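Local coordinates for protein aminotransferase (PDB 4ZM4) that belongs to the class-III aminotransferases, a family of enzymes that work with pyridoxal 5'-phosphate and share a common fold, at residues T170-G178 with L187-W195. The protein carries 1 engineered substitution. Numbering follows the deposited sequence.
Sequences TRPTDVVPG and LAHTVQLGW
Q192 supplies the direct hydrogen bond across this contact: its NE2 donates to P172 O at 3.1 Å, with an N-H...O angle of 152°. The donor sits 29° out of the P172 carbonyl plane. Reach comes from an extended chain, CG lying anti to the backbone N (chi1 -158°), while OE1 at the same amide accepts from R159 NE, so both ends of the buried group are held. Two further links run through the backbone. Water 1 donates to T173 O and accepts from Q192 N; separately, T173 CA approaches Q192 O at 3.4 Å in a CA-H...O contact. Strand 190-193 is an edge strand, within this chain, of the seven-stranded mixed sheet of the large domain in this fold-type I pyridoxal-phosphate enzyme. It runs parallel to 142-146, to which V191 is bonded by its backbone; the loop 170-178 passes its other edge without regular strand pairing. Within that loop a type I turn from R171 to D174 is closed by D174 N to R171 O, and D174 OD2 accepts from R171 N at 2.7 Å. Apolar contacts gather toward the start of 187-195. V175 directs CG1 onto L187 CD1 (3.6 Å), which also abuts P177 CA at 3.6 Å. V175 CG2 packs against the carbonyl oxygen T190 O (3.5 Å).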
loop_
_atom_site.group_PDB
_atom_site.type_symbol
_atom_site.label_atom_id
_atom_site.label_comp_id
_atom_site.label_asym_id
_atom_site.label_seq_id
_atom_site.Cartn_x
_atom_site.Cartn_y
_atom_site.Cartn_z
ATOM N N THR B 170 17.057 13.268 -25.624
ATOM C CA THR B 170 17.008 12.562 -24.342
ATOM C C THR B 170 18.034 11.419 -24.266
ATOM O O THR B 170 18.130 10.608 -25.189
ATOM C CB THR B 170 15.579 12.044 -24.026
ATOM O OG1 THR B 170 15.579 11.297 -22.805
ATOM C CG2 THR B 170 15.032 11.158 -25.156
ATOM N N ARG B 171 18.779 11.392 -23.151
ATOM C CA ARG B 171 19.813 10.389 -22.789
ATOM C C ARG B 171 19.390 9.515 -21.576
ATOM O O ARG B 171 18.606 9.957 -20.748
ATOM C CB ARG B 171 21.119 11.098 -22.402
ATOM C CG ARG B 171 21.972 11.623 -23.554
ATOM C CD ARG B 171 23.230 12.341 -23.019
ATOM N NE ARG B 171 23.582 13.588 -23.697
ATOM C CZ ARG B 171 22.865 14.716 -23.635
ATOM N NH1 ARG B 171 21.721 14.758 -22.940
ATOM N NH2 ARG B 171 23.273 15.804 -24.292
ATOM N N PRO B 172 19.974 8.311 -21.424
ATOM C CA PRO B 172 19.672 7.475 -20.274
ATOM C C PRO B 172 20.110 8.046 -18.917
ATOM O O PRO B 172 19.562 7.664 -17.862
ATOM C CB PRO B 172 20.416 6.171 -20.565
ATOM C CG PRO B 172 21.468 6.502 -21.534
ATOM C CD PRO B 172 20.999 7.711 -22.298
ATOM N N THR B 173 21.030 8.998 -18.947
ATOM C CA THR B 173 21.445 9.704 -17.737
ATOM C C THR B 173 20.517 10.844 -17.338
ATOM O O THR B 173 20.636 11.370 -16.239
ATOM C CB THR B 173 22.873 10.286 -17.811
ATOM O OG1 THR B 173 23.031 11.030 -19.008
ATOM C CG2 THR B 173 23.925 9.188 -17.704
ATOM N N ASP B 174 19.573 11.216 -18.191
ATOM C CA ASP B 174 18.600 12.240 -17.831
ATOM C C ASP B 174 17.620 11.670 -16.826
ATOM O O ASP B 174 17.066 10.584 -17.038
ATOM C CB ASP B 174 17.840 12.748 -19.067
ATOM C CG ASP B 174 18.753 13.424 -20.077
ATOM O OD1 ASP B 174 19.762 14.056 -19.668
ATOM O OD2 ASP B 174 18.447 13.322 -21.281
ATOM N N VAL B 175 17.394 12.408 -15.737
ATOM C CA VAL B 175 16.452 12.018 -14.694
ATOM C C VAL B 175 15.223 12.896 -14.856
ATOM O O VAL B 175 15.262 14.072 -14.518
ATOM C CB VAL B 175 17.080 12.212 -13.304
ATOM C CG1 VAL B 175 16.108 11.853 -12.188
ATOM C CG2 VAL B 175 18.338 11.365 -13.188
ATOM N N VAL B 176 14.141 12.322 -15.388
ATOM C CA VAL B 176 12.914 13.053 -15.709
ATOM C C VAL B 176 11.780 12.598 -14.749
ATOM O O VAL B 176 11.418 11.428 -14.731
ATOM C CB VAL B 176 12.484 12.768 -17.151
ATOM C CG1 VAL B 176 11.204 13.542 -17.500
ATOM C CG2 VAL B 176 13.595 13.121 -18.137
ATOM N N PRO B 177 11.231 13.515 -13.940
ATOM C CA PRO B 177 10.084 13.167 -13.098
ATOM C C PRO B 177 8.935 12.458 -13.836
ATOM O O PRO B 177 8.612 12.798 -14.967
ATOM C CB PRO B 177 9.593 14.532 -12.589
ATOM C CG PRO B 177 10.835 15.421 -12.655
ATOM C CD PRO B 177 11.537 14.965 -13.893
ATOM N N GLY B 178 8.331 11.466 -13.169
ATOM C CA GLY B 178 7.335 10.587 -13.792
ATOM C C GLY B 178 5.879 10.945 -13.546
ATOM O O GLY B 178 4.998 10.271 -14.045
ATOM N N LEU B 187 13.746 14.446 -7.224
ATOM C CA LEU B 187 14.740 13.555 -7.797
ATOM C C LEU B 187 16.141 14.095 -7.718
ATOM O O LEU B 187 17.024 13.641 -8.440
ATOM C CB LEU B 187 14.353 13.237 -9.247
ATOM C CG LEU B 187 13.032 12.483 -9.459
ATOM C CD1 LEU B 187 12.804 12.267 -10.940
ATOM C CD2 LEU B 187 12.963 11.145 -8.763
ATOM N N ALA B 188 16.334 15.127 -6.887
ATOM C CA ALA B 188 17.622 15.814 -6.765
ATOM C C ALA B 188 18.743 14.865 -6.364
ATOM O O ALA B 188 19.885 15.093 -6.726
ATOM C CB ALA B 188 17.517 16.911 -5.735
ATOM N N HIS B 189 18.397 13.812 -5.612
ATOM C CA HIS B 189 19.361 12.874 -5.049
ATOM C C HIS B 189 19.203 11.507 -5.703
ATOM O O HIS B 189 19.503 10.482 -5.122
ATOM C CB HIS B 189 19.198 12.821 -3.519
ATOM C CG HIS B 189 19.436 14.142 -2.850
ATOM N ND1 HIS B 189 20.693 14.589 -2.508
ATOM C CD2 HIS B 189 18.584 15.122 -2.488
ATOM C CE1 HIS B 189 20.610 15.801 -2.002
ATOM N NE2 HIS B 189 19.336 16.136 -1.948
ATOM N N THR B 190 18.674 11.501 -6.910
ATOM C CA THR B 190 18.478 10.297 -7.651
ATOM C C THR B 190 19.088 10.467 -9.043
ATOM O O THR B 190 18.851 11.446 -9.712
ATOM C CB THR B 190 17.001 9.971 -7.812
ATOM O OG1 THR B 190 16.359 9.943 -6.533
ATOM C CG2 THR B 190 16.817 8.603 -8.504
ATOM N N VAL B 191 19.834 9.447 -9.468
ATOM C CA VAL B 191 20.663 9.493 -10.645
ATOM C C VAL B 191 20.335 8.228 -11.466
ATOM O O VAL B 191 19.817 7.231 -10.923
ATOM C CB VAL B 191 22.131 9.663 -10.145
ATOM C CG1 VAL B 191 23.084 8.631 -10.673
ATOM C CG2 VAL B 191 22.635 11.103 -10.406
ATOM N N GLN B 192 20.652 8.238 -12.756
ATOM C CA GLN B 192 20.284 7.129 -13.606
ATOM C C GLN B 192 21.388 6.819 -14.607
ATOM O O GLN B 192 22.058 7.734 -15.096
ATOM C CB GLN B 192 18.982 7.436 -14.333
ATOM C CG GLN B 192 18.238 6.221 -14.804
ATOM C CD GLN B 192 16.880 6.498 -15.443
ATOM O OE1 GLN B 192 15.886 5.963 -14.987
ATOM N NE2 GLN B 192 16.832 7.350 -16.464
ATOM N N LEU B 193 21.560 5.518 -14.893
ATOM C CA LEU B 193 22.389 5.010 -15.966
ATOM C C LEU B 193 21.587 4.046 -16.837
ATOM O O LEU B 193 20.537 3.589 -16.459
ATOM C CB LEU B 193 23.533 4.159 -15.396
ATOM C CG LEU B 193 24.410 4.693 -14.287
ATOM C CD1 LEU B 193 25.304 3.578 -13.811
ATOM C CD2 LEU B 193 25.228 5.868 -14.812
ATOM N N GLY B 194 22.148 3.678 -17.980
ATOM C CA GLY B 194 21.603 2.635 -18.820
ATOM C C GLY B 194 21.897 1.252 -18.239
ATOM O O GLY B 194 22.988 1.005 -17.706
ATOM N N TRP B 195 20.928 0.361 -18.379
ATOM C CA TRP B 195 21.025 -1.023 -17.960
ATOM C C TRP B 195 22.138 -1.707 -18.749
ATOM O O TRP B 195 22.325 -1.391 -19.911
ATOM C CB TRP B 195 19.698 -1.693 -18.258
ATOM C CG TRP B 195 19.505 -3.147 -17.812
ATOM C CD1 TRP B 195 18.874 -4.117 -18.513
ATOM C CD2 TRP B 195 19.867 -3.749 -16.553
ATOM N NE1 TRP B 195 18.822 -5.266 -17.792
ATOM C CE2 TRP B 195 19.429 -5.073 -16.592
ATOM C CE3 TRP B 195 20.526 -3.289 -15.419
ATOM C CZ2 TRP B 195 19.608 -5.947 -15.554
ATOM C CZ3 TRP B 195 20.728 -4.172 -14.381
ATOM C CH2 TRP B 195 20.288 -5.494 -14.463
HETATM O O HOH W 1 21.772 10.888 -13.881
#